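PDB 4TN0: UPF0141 protein yjdB from Campylobacter jejuni subsp. jejuni HB93-13, which probably transfers phosphoethanolamine groups in the periplasm through a zinc-bearing catalytic domain of the alkaline phosphatase-like fold, and is required for polymyxin resistance and motility. Local coordinates for residues S126-F136 with I148-S156; L274-T284 with Y300-P311. All coordinates share one frame; numbering follows the deposited sequence.

Interaction 1 of 2, residues S126-F136 with I148-S156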
loop_
_atom_site.group_PDB
_atom_site.type_symbol
_atom_site.label_atom_id
_atom_site.label_comp_id
_atom_site.label_asym_id
_atom_site.label_seq_id
_atom_site.Cartn_x
_atom_site.Cartn_y
_atom_site.Cartn_z
ATOM N N SER A 126 -4.786 -13.158 -10.236
ATOM C CA SER A 126 -3.481 -12.481 -10.412
ATOM C C SER A 126 -3.162 -12.068 -11.856
ATOM O O SER A 126 -1.993 -12.067 -12.280
ATOM C CB SER A 126 -2.357 -13.358 -9.866
ATOM O OG SER A 126 -2.655 -13.711 -8.529
ATOM N N ASP A 127 -4.203 -11.710 -12.604
ATOM C CA ASP A 127 -4.029 -11.053 -13.896
ATOM C C ASP A 127 -4.043 -9.551 -13.698
ATOM O O ASP A 127 -3.594 -9.078 -12.661
ATOM C CB ASP A 127 -5.096 -11.500 -14.895
ATOM C CG ASP A 127 -4.887 -12.929 -15.342
ATOM O OD1 ASP A 127 -3.792 -13.216 -15.898
ATOM O OD2 ASP A 127 -5.788 -13.769 -15.091
ATOM N N LEU A 128 -4.561 -8.801 -14.664
ATOM C CA LEU A 128 -4.476 -7.344 -14.604
ATOM C C LEU A 128 -5.106 -6.822 -13.311
ATOM O O LEU A 128 -6.183 -7.265 -12.912
ATOM C CB LEU A 128 -5.163 -6.704 -15.817
ATOM C CG LEU A 128 -4.407 -6.536 -17.148
ATOM C CD1 LEU A 128 -2.915 -6.315 -16.939
ATOM C CD2 LEU A 128 -4.631 -7.761 -18.013
ATOM N N ASP A 129 -4.431 -5.879 -12.663
ATOM C CA ASP A 129 -4.900 -5.343 -11.391
ATOM C C ASP A 129 -6.283 -4.700 -11.527
ATOM O O ASP A 129 -7.015 -4.587 -10.523
ATOM C CB ASP A 129 -3.927 -4.309 -10.843
ATOM C CG ASP A 129 -2.811 -4.909 -10.008
ATOM O OD1 ASP A 129 -3.023 -5.995 -9.425
ATOM O OD2 ASP A 129 -1.729 -4.266 -9.944
ATOM N N GLU A 130 -6.645 -4.283 -12.747
ATOM C CA GLU A 130 -7.932 -3.623 -12.944
ATOM C C GLU A 130 -9.106 -4.510 -12.513
ATOM O O GLU A 130 -10.161 -4.004 -12.143
ATOM C CB GLU A 130 -8.089 -3.154 -14.400
ATOM C CG GLU A 130 -8.045 -4.246 -15.444
ATOM C CD GLU A 130 -7.884 -3.694 -16.861
ATOM O OE1 GLU A 130 -7.197 -2.656 -17.048
ATOM O OE2 GLU A 130 -8.427 -4.321 -17.798
ATOM N N ASN A 131 -8.907 -5.822 -12.495
ATOM C CA ASN A 131 -9.965 -6.738 -12.077
ATOM C C ASN A 131 -10.421 -6.502 -10.641
ATOM O O ASN A 131 -11.475 -6.985 -10.236
ATOM C CB ASN A 131 -9.533 -8.198 -12.252
ATOM C CG ASN A 131 -9.268 -8.546 -13.700
ATOM O OD1 ASN A 131 -9.725 -7.843 -14.599
ATOM N ND2 ASN A 131 -8.520 -9.622 -13.940
ATOM N N LEU A 132 -9.600 -5.805 -9.863
ATOM C CA LEU A 132 -9.962 -5.472 -8.497
ATOM C C LEU A 132 -11.064 -4.406 -8.474
ATOM O O LEU A 132 -11.813 -4.293 -7.497
ATOM C CB LEU A 132 -8.732 -5.006 -7.715
ATOM C CG LEU A 132 -7.750 -6.130 -7.363
ATOM C CD1 LEU A 132 -6.440 -5.548 -6.867
ATOM C CD2 LEU A 132 -8.337 -7.104 -6.336
ATOM N N LEU A 133 -11.193 -3.639 -9.555
ATOM C CA LEU A 133 -12.205 -2.590 -9.575
ATOM C C LEU A 133 -13.619 -3.201 -9.592
ATOM O O LEU A 133 -14.589 -2.562 -9.174
ATOM C CB LEU A 133 -11.975 -1.655 -10.762
ATOM C CG LEU A 133 -10.702 -0.826 -10.553
ATOM C CD1 LEU A 133 -10.401 0.121 -11.701
ATOM C CD2 LEU A 133 -10.817 -0.050 -9.276
ATOM N N ILE A 134 -13.719 -4.451 -10.043
ATOM C CA ILE A 134 -15.001 -5.146 -10.107
ATOM C C ILE A 134 -15.598 -5.470 -8.728
ATOM O O ILE A 134 -16.719 -5.042 -8.442
ATOM C CB ILE A 134 -14.900 -6.439 -10.956
ATOM C CG1 ILE A 134 -14.793 -6.085 -12.438
ATOM C CG2 ILE A 134 -16.118 -7.306 -10.758
ATOM C CD1 ILE A 134 -14.543 -7.280 -13.317
ATOM N N PRO A 135 -14.878 -6.224 -7.865
ATOM C CA PRO A 135 -15.535 -6.467 -6.574
ATOM C C PRO A 135 -15.552 -5.228 -5.691
ATOM O O PRO A 135 -16.360 -5.158 -4.762
ATOM C CB PRO A 135 -14.680 -7.568 -5.952
ATOM C CG PRO A 135 -13.314 -7.301 -6.500
ATOM C CD PRO A 135 -13.522 -6.809 -7.902
ATOM N N PHE A 136 -14.697 -4.258 -5.999
ATOM C CA PHE A 136 -14.690 -2.988 -5.286
ATOM C C PHE A 136 -15.953 -2.192 -5.565
ATOM O O PHE A 136 -16.567 -1.658 -4.644
ATOM C CB PHE A 136 -13.473 -2.166 -5.675
ATOM C CG PHE A 136 -13.485 -0.759 -5.155
ATOM C CD1 PHE A 136 -13.428 -0.506 -3.785
ATOM C CD2 PHE A 136 -13.484 0.317 -6.028
ATOM C CE1 PHE A 136 -13.407 0.796 -3.302
ATOM C CE2 PHE A 136 -13.460 1.626 -5.546
ATOM C CZ PHE A 136 -13.415 1.864 -4.181
ATOM N N ILE A 148 -13.607 -0.436 5.897
ATOM C CA ILE A 148 -12.272 -0.478 5.295
ATOM C C ILE A 148 -12.270 -1.544 4.227
ATOM O O ILE A 148 -12.668 -2.694 4.457
ATOM C CB ILE A 148 -11.119 -0.734 6.315
ATOM C CG1 ILE A 148 -9.764 -0.623 5.605
ATOM C CG2 ILE A 148 -11.282 -2.071 7.038
ATOM C CD1 ILE A 148 -8.553 -0.698 6.521
ATOM N N ILE A 149 -11.829 -1.130 3.045
ATOM C CA ILE A 149 -11.642 -2.017 1.914
ATOM C C ILE A 149 -10.166 -2.111 1.559
ATOM O O ILE A 149 -9.510 -1.099 1.264
ATOM C CB ILE A 149 -12.444 -1.529 0.692
ATOM C CG1 ILE A 149 -13.916 -1.308 1.103
ATOM C CG2 ILE A 149 -12.299 -2.523 -0.468
ATOM C CD1 ILE A 149 -14.840 -0.860 -0.015
ATOM N N VAL A 150 -9.627 -3.324 1.620
ATOM C CA VAL A 150 -8.233 -3.531 1.236
ATOM C C VAL A 150 -8.141 -4.071 -0.192
ATOM O O VAL A 150 -8.814 -5.044 -0.559
ATOM C CB VAL A 150 -7.503 -4.492 2.186
ATOM C CG1 VAL A 150 -6.053 -4.657 1.733
ATOM C CG2 VAL A 150 -7.552 -3.980 3.632
ATOM N N LEU A 151 -7.352 -3.388 -1.014
ATOM C CA LEU A 151 -7.022 -3.914 -2.321
ATOM C C LEU A 151 -5.526 -4.255 -2.331
ATOM O O LEU A 151 -4.680 -3.364 -2.154
ATOM C CB LEU A 151 -7.366 -2.911 -3.421
ATOM C CG LEU A 151 -8.808 -2.383 -3.395
ATOM C CD1 LEU A 151 -9.037 -1.342 -4.494
ATOM C CD2 LEU A 151 -9.822 -3.510 -3.463
ATOM N N HIS A 152 -5.220 -5.539 -2.541
ATOM C CA HIS A 152 -3.844 -6.043 -2.579
ATOM C C HIS A 152 -3.439 -6.273 -4.043
ATOM O O HIS A 152 -3.944 -7.189 -4.707
ATOM C CB HIS A 152 -3.717 -7.345 -1.771
ATOM C CG HIS A 152 -2.304 -7.827 -1.583
ATOM N ND1 HIS A 152 -2.004 -9.113 -1.180
ATOM C CD2 HIS A 152 -1.113 -7.198 -1.729
ATOM C CE1 HIS A 152 -0.697 -9.263 -1.112
ATOM N NE2 HIS A 152 -0.132 -8.115 -1.434
ATOM N N LEU A 153 -2.535 -5.425 -4.530
ATOM C CA LEU A 153 -2.092 -5.439 -5.919
ATOM C C LEU A 153 -1.047 -6.500 -6.254
ATOM O O LEU A 153 -0.260 -6.912 -5.403
ATOM C CB LEU A 153 -1.511 -4.076 -6.286
ATOM C CG LEU A 153 -2.367 -2.848 -5.991
ATOM C CD1 LEU A 153 -1.644 -1.599 -6.496
ATOM C CD2 LEU A 153 -3.743 -2.994 -6.623
ATOM N N GLN A 154 -1.047 -6.936 -7.507
ATOM C CA GLN A 154 0.100 -7.621 -8.086
ATOM C C GLN A 154 1.154 -6.545 -8.421
ATOM O O GLN A 154 2.373 -6.802 -8.390
ATOM C CB GLN A 154 -0.312 -8.419 -9.331
ATOM C CG GLN A 154 0.753 -9.339 -9.939
ATOM C CD GLN A 154 1.062 -10.604 -9.125
ATOM O OE1 GLN A 154 0.894 -10.655 -7.908
ATOM N NE2 GLN A 154 1.540 -11.627 -9.816
ATOM N N GLY A 155 0.671 -5.338 -8.734
ATOM C CA GLY A 155 1.520 -4.169 -8.865
ATOM C C GLY A 155 2.660 -4.349 -9.861
ATOM O O GLY A 155 2.435 -4.478 -11.058
ATOM N N SER A 156 3.886 -4.312 -9.357
ATOM C CA SER A 156 5.084 -4.425 -10.168
ATOM C C SER A 156 5.811 -5.768 -10.017
ATOM O O SER A 156 7.005 -5.827 -10.247
ATOM C CB SER A 156 6.067 -3.316 -9.800
ATOM O OG SER A 156 5.562 -2.023 -10.058
#
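Asp129 reaches from the 3-10 turn 129-132 to the chain that leaves strand 146-152, and its carboxylate is gripped by two consecutive backbone amides. Traced outward, its CB points toward the strand's end, and CG stands 4.0 Å from Leu153 CD2. At the tip the oxygens part: OD1 takes the N-H of Gln154 (OD1 to N, 2.9 Å, 159°), and OD2 takes that of Gly155 (OD2 to N, also 2.9 Å, 145°). Both bonds use syn lone pairs, so the fork fixes the rotation of the carboxylate. An aspartate suits the place, being short and having two acceptors for two adjacent amides; OD1 has a further donor in Asn106 ND2. Gly155 turns the chain with a positive phi that residues with a side chain seldom adopt.

The turn and helix 133-139 lie on one face of the central sheet of an alkaline phosphatase-like alpha/beta domain, where strand 146-152 runs parallel to 100-105 and 18-24. Alternate strand residues Ile149 and Leu151 point toward the helix. Leu132 CD1 lies against Leu153 CD2 at 3.7 Å and also touches the carbonyl oxygen of His152, where the strand ends. One turn on, the Phe136 ring crosses Ile149 at about a right angle and meets CD1 obliquely, 3.9 Å from ring atom CE1. With CG anti to the backbone N (chi1 171°), the ring is carried to Ile149. Leu210 of helix 186-211 and Val21 of strand 18-24 also touch this phenyl group.

Interaction 2 of 2, residues L274-T284 with Y300-P311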
loop_
_atom_site.group_PDB
_atom_site.type_symbol
_atom_site.label_atom_id
_atom_site.label_comp_id
_atom_site.label_asym_id
_atom_site.label_seq_id
_atom_site.Cartn_x
_atom_site.Cartn_y
_atom_site.Cartn_z
ATOM N N LEU A 274 8.492 13.563 6.703
ATOM C CA LEU A 274 9.006 12.945 7.932
ATOM C C LEU A 274 9.456 11.509 7.721
ATOM O O LEU A 274 8.822 10.770 6.964
ATOM C CB LEU A 274 7.932 12.968 9.027
ATOM C CG LEU A 274 7.459 14.299 9.617
ATOM C CD1 LEU A 274 6.078 14.107 10.196
ATOM C CD2 LEU A 274 8.415 14.787 10.684
ATOM N N LYS A 275 10.519 11.100 8.414
ATOM C CA LYS A 275 10.969 9.708 8.378
ATOM C C LYS A 275 9.901 8.781 8.986
ATOM O O LYS A 275 9.827 8.583 10.208
ATOM C CB LYS A 275 12.314 9.558 9.095
ATOM C CG LYS A 275 12.876 8.137 9.168
ATOM C CD LYS A 275 14.287 8.132 9.764
ATOM C CE LYS A 275 14.997 6.784 9.620
ATOM N NZ LYS A 275 14.862 5.912 10.834
ATOM N N LEU A 276 9.075 8.217 8.110
ATOM C CA LEU A 276 8.014 7.307 8.512
ATOM C C LEU A 276 8.256 5.945 7.869
ATOM O O LEU A 276 9.281 5.749 7.221
ATOM C CB LEU A 276 6.656 7.879 8.120
ATOM C CG LEU A 276 6.412 9.253 8.727
ATOM C CD1 LEU A 276 5.471 10.072 7.866
ATOM C CD2 LEU A 276 5.828 9.060 10.118
ATOM N N SER A 277 7.324 5.011 8.063
ATOM C CA SER A 277 7.529 3.635 7.635
ATOM C C SER A 277 6.284 2.775 7.795
ATOM O O SER A 277 5.259 3.242 8.228
ATOM C CB SER A 277 8.670 3.007 8.428
ATOM O OG SER A 277 8.264 2.781 9.763
ATOM N N GLN A 278 6.388 1.505 7.436
ATOM C CA GLN A 278 5.283 0.579 7.616
ATOM C C GLN A 278 4.932 0.412 9.096
ATOM O O GLN A 278 3.809 0.014 9.438
ATOM C CB GLN A 278 5.613 -0.773 6.977
ATOM C CG GLN A 278 5.251 -0.803 5.486
ATOM C CD GLN A 278 5.987 -1.868 4.686
ATOM O OE1 GLN A 278 6.669 -2.730 5.239
ATOM N NE2 GLN A 278 5.872 -1.789 3.361
ATOM N N ASP A 279 5.880 0.730 9.973
ATOM C CA ASP A 279 5.619 0.739 11.417
ATOM C C ASP A 279 4.350 1.561 11.753
ATOM O O ASP A 279 3.566 1.192 12.617
ATOM C CB ASP A 279 6.828 1.301 12.174
ATOM C CG ASP A 279 7.992 0.314 12.255
ATOM O OD1 ASP A 279 7.816 -0.861 11.865
ATOM O OD2 ASP A 279 9.080 0.719 12.738
ATOM N N ASN A 280 4.165 2.657 11.024
ATOM C CA ASN A 280 3.063 3.576 11.203
ATOM C C ASN A 280 1.694 3.052 10.786
ATOM O O ASN A 280 0.697 3.712 11.059
ATOM C CB ASN A 280 3.328 4.861 10.412
ATOM C CG ASN A 280 4.495 5.648 10.949
ATOM O OD1 ASN A 280 5.618 5.527 10.464
ATOM N ND2 ASN A 280 4.237 6.467 11.961
ATOM N N LEU A 281 1.612 1.893 10.129
ATOM C CA LEU A 281 0.323 1.527 9.537
ATOM C C LEU A 281 -0.641 1.086 10.630
ATOM O O LEU A 281 -1.841 1.375 10.574
ATOM C CB LEU A 281 0.459 0.406 8.478
ATOM C CG LEU A 281 -0.906 0.044 7.848
ATOM C CD1 LEU A 281 -1.521 1.227 7.112
ATOM C CD2 LEU A 281 -0.921 -1.198 6.933
ATOM N N PHE A 282 -0.105 0.466 11.671
ATOM C CA PHE A 282 -0.953 -0.080 12.719
ATOM C C PHE A 282 -1.794 1.007 13.399
ATOM O O PHE A 282 -3.023 0.915 13.411
ATOM C CB PHE A 282 -0.113 -0.820 13.760
ATOM C CG PHE A 282 -0.932 -1.493 14.820
ATOM C CD1 PHE A 282 -1.565 -2.698 14.560
ATOM C CD2 PHE A 282 -1.113 -0.897 16.061
ATOM C CE1 PHE A 282 -2.329 -3.317 15.532
ATOM C CE2 PHE A 282 -1.884 -1.507 17.037
ATOM C CZ PHE A 282 -2.495 -2.716 16.772
ATOM N N SER A 283 -1.147 2.043 13.937
ATOM C CA SER A 283 -1.889 3.068 14.670
ATOM C C SER A 283 -2.709 3.923 13.716
ATOM O O SER A 283 -3.789 4.399 14.088
ATOM C CB SER A 283 -0.951 3.971 15.485
ATOM O OG SER A 283 -0.387 3.291 16.596
ATOM N N THR A 284 -2.222 4.082 12.483
ATOM C CA THR A 284 -2.949 4.872 11.488
ATOM C C THR A 284 -4.288 4.225 11.179
ATOM O O THR A 284 -5.290 4.917 10.987
ATOM C CB THR A 284 -2.151 5.044 10.169
ATOM O OG1 THR A 284 -0.973 5.812 10.421
ATOM C CG2 THR A 284 -2.983 5.783 9.134
ATOM N N TYR A 300 2.173 7.778 16.195
ATOM C CA TYR A 300 2.433 6.937 15.038
ATOM C C TYR A 300 1.279 6.956 14.023
ATOM O O TYR A 300 1.363 6.316 12.968
ATOM C CB TYR A 300 2.707 5.501 15.491
ATOM C CG TYR A 300 4.167 5.214 15.751
ATOM C CD1 TYR A 300 4.607 4.841 17.016
ATOM C CD2 TYR A 300 5.111 5.326 14.731
ATOM C CE1 TYR A 300 5.942 4.578 17.253
ATOM C CE2 TYR A 300 6.444 5.066 14.960
ATOM C CZ TYR A 300 6.856 4.688 16.218
ATOM O OH TYR A 300 8.188 4.433 16.444
ATOM N N ASP A 301 0.207 7.681 14.345
ATOM C CA ASP A 301 -0.935 7.833 13.442
ATOM C C ASP A 301 -0.635 8.961 12.448
ATOM O O ASP A 301 -0.449 10.107 12.847
ATOM C CB ASP A 301 -2.205 8.116 14.249
ATOM C CG ASP A 301 -3.484 8.049 13.420
ATOM O OD1 ASP A 301 -4.547 7.826 14.039
ATOM O OD2 ASP A 301 -3.453 8.212 12.175
ATOM N N LEU A 302 -0.559 8.628 11.158
ATOM C CA LEU A 302 -0.199 9.603 10.127
ATOM C C LEU A 302 -1.196 10.754 10.051
ATOM O O LEU A 302 -0.830 11.877 9.706
ATOM C CB LEU A 302 -0.077 8.925 8.758
ATOM C CG LEU A 302 0.928 7.775 8.603
ATOM C CD1 LEU A 302 0.739 7.104 7.233
ATOM C CD2 LEU A 302 2.375 8.239 8.801
ATOM N N LEU A 303 -2.455 10.468 10.362
ATOM C CA LEU A 303 -3.509 11.479 10.318
ATOM C C LEU A 303 -3.877 12.040 11.712
ATOM O O LEU A 303 -5.048 12.287 12.005
ATOM C CB LEU A 303 -4.739 10.899 9.633
ATOM C CG LEU A 303 -4.416 10.391 8.230
ATOM C CD1 LEU A 303 -5.631 9.774 7.587
ATOM C CD2 LEU A 303 -3.847 11.508 7.372
ATOM N N ASN A 304 -2.867 12.235 12.560
ATOM C CA ASN A 304 -3.053 12.737 13.920
ATOM C C ASN A 304 -1.950 13.733 14.239
ATOM O O ASN A 304 -0.766 13.440 14.056
ATOM C CB ASN A 304 -3.061 11.595 14.952
ATOM C CG ASN A 304 -3.258 12.091 16.406
ATOM O OD1 ASN A 304 -2.517 12.947 16.901
ATOM N ND2 ASN A 304 -4.247 11.529 17.092
ATOM N N PRO A 305 -2.339 14.918 14.739
ATOM C CA PRO A 305 -1.408 16.033 14.942
ATOM C C PRO A 305 -0.220 15.712 15.849
ATOM O O PRO A 305 0.809 16.373 15.738
ATOM C CB PRO A 305 -2.293 17.101 15.590
ATOM C CG PRO A 305 -3.682 16.773 15.126
ATOM C CD PRO A 305 -3.713 15.275 15.131
ATOM N N LYS A 306 -0.357 14.730 16.734
ATOM C CA LYS A 306 0.719 14.389 17.664
ATOM C C LYS A 306 1.777 13.467 17.064
ATOM O O LYS A 306 2.720 13.072 17.755
ATOM C CB LYS A 306 0.118 13.801 18.945
ATOM C CG LYS A 306 -1.243 14.470 19.284
ATOM C CD LYS A 306 -1.817 14.114 20.651
ATOM C CE LYS A 306 -3.274 14.558 20.776
ATOM N NZ LYS A 306 -3.854 14.223 22.112
ATOM N N LEU A 307 1.589 13.090 15.794
ATOM C CA LEU A 307 2.532 12.232 15.060
ATOM C C LEU A 307 3.930 12.833 15.047
ATOM O O LEU A 307 4.109 14.010 14.739
ATOM C CB LEU A 307 2.020 11.984 13.619
ATOM C CG LEU A 307 2.703 11.194 12.472
ATOM C CD1 LEU A 307 4.036 11.753 11.972
ATOM C CD2 LEU A 307 2.828 9.709 12.776
ATOM N N LYS A 308 4.914 12.013 15.396
ATOM C CA LYS A 308 6.311 12.358 15.202
ATOM C C LYS A 308 6.945 11.326 14.278
ATOM O O LYS A 308 6.321 10.320 13.928
ATOM C CB LYS A 308 7.052 12.417 16.539
ATOM C CG LYS A 308 6.208 12.940 17.707
ATOM C CD LYS A 308 6.866 12.625 19.058
ATOM C CE LYS A 308 6.158 13.294 20.235
ATOM N NZ LYS A 308 7.059 13.390 21.431
ATOM N N ALA A 309 8.178 11.599 13.863
ATOM C CA ALA A 309 8.942 10.686 13.026
ATOM C C ALA A 309 9.403 9.458 13.803
ATOM O O ALA A 309 9.341 9.430 15.032
ATOM C CB ALA A 309 10.135 11.402 12.422
ATOM N N ASN A 310 9.866 8.443 13.076
ATOM C CA ASN A 310 10.443 7.262 13.700
ATOM C C ASN A 310 11.800 7.568 14.314
ATOM O O ASN A 310 12.579 8.339 13.756
ATOM C CB ASN A 310 10.604 6.123 12.687
ATOM C CG ASN A 310 9.300 5.747 11.982
ATOM O OD1 ASN A 310 8.239 6.320 12.233
ATOM N ND2 ASN A 310 9.389 4.773 11.085
ATOM N N PRO A 311 12.092 6.946 15.465
ATOM C CA PRO A 311 13.420 7.020 16.087
ATOM C C PRO A 311 14.531 6.518 15.163
ATOM O O PRO A 311 15.527 5.987 15.656
ATOM C CB PRO A 311 13.282 6.114 17.314
ATOM C CG PRO A 311 11.826 6.198 17.664
ATOM C CD PRO A 311 11.096 6.307 16.346
#
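A chi1 of -67° sets Asn280 CG beside its own backbone N, and chi2 of 96° turns the amide so that ND2 looks toward Tyr300 while OD1 turns back to the N-H of Ser277. The ND2 bond to Tyr300 O is 3.0 Å long and nearly straight at the hydrogen (169°); the acceptor lies in the Asn280 amide plane, although the donor is tilted out of the carbonyl plane of Tyr300. The same ND2 sits at the edge of the Tyr300 ring, 3.1 Å from CD2. Asparagine suits this buried spot because one side chain can both give and accept.

Thr284 has OG1 beside its backbone N and CG2 anti to it. The hydroxyl donates to Asn280 O, 2.8 Å from OG1, and accepts the N-H of Leu302, whose N is 2.9 Å away in an almost linear bond. A helix residue thus uses both functions of its hydroxyl to hold the returning chain.

Leucine side chains pack between the two backbones. Leu276 and Leu302 run alongside each other with opposite sense, CD1 of the former 3.7 Å from CD2 of the latter. Leu307 CD1 lies 3.6 Å from Leu274 CD1 and also touches Leu276. At the outer end Asn310 N bonds to Lys275 O, 2.9 Å away.

Asx turns at Asp301 and Asn304 and two type I turns shape the irregular 300-311 segment, which packs across edge strand 276-277 and the start of helix 281-288 at the border of the alkaline phosphatase-like sheet.

Interaction 1 and interaction 2 reach the same mixed sheet on opposite sides of the chain's centre: their centres are about 26 Å apart, and their nearest atoms about 7 Å, without touching. The first contact packs strand 146-152, inside the sheet, while the second includes 276-277, an outermost strand. Interaction 1 lies close to the zinc site of Glu26, phosphothreonine Thr65, Asp226 and His227: the side chain of His152, hydrogen-bonded through ND1 to Asp105, is about 7 Å from the zinc ion. Segment 274-284 is tied to the site indirectly, through Gln278, whose side chain points away from 300-311 and hydrogen-bonds to the backbone N of Cys61 and the backbone carbonyl of Asp226.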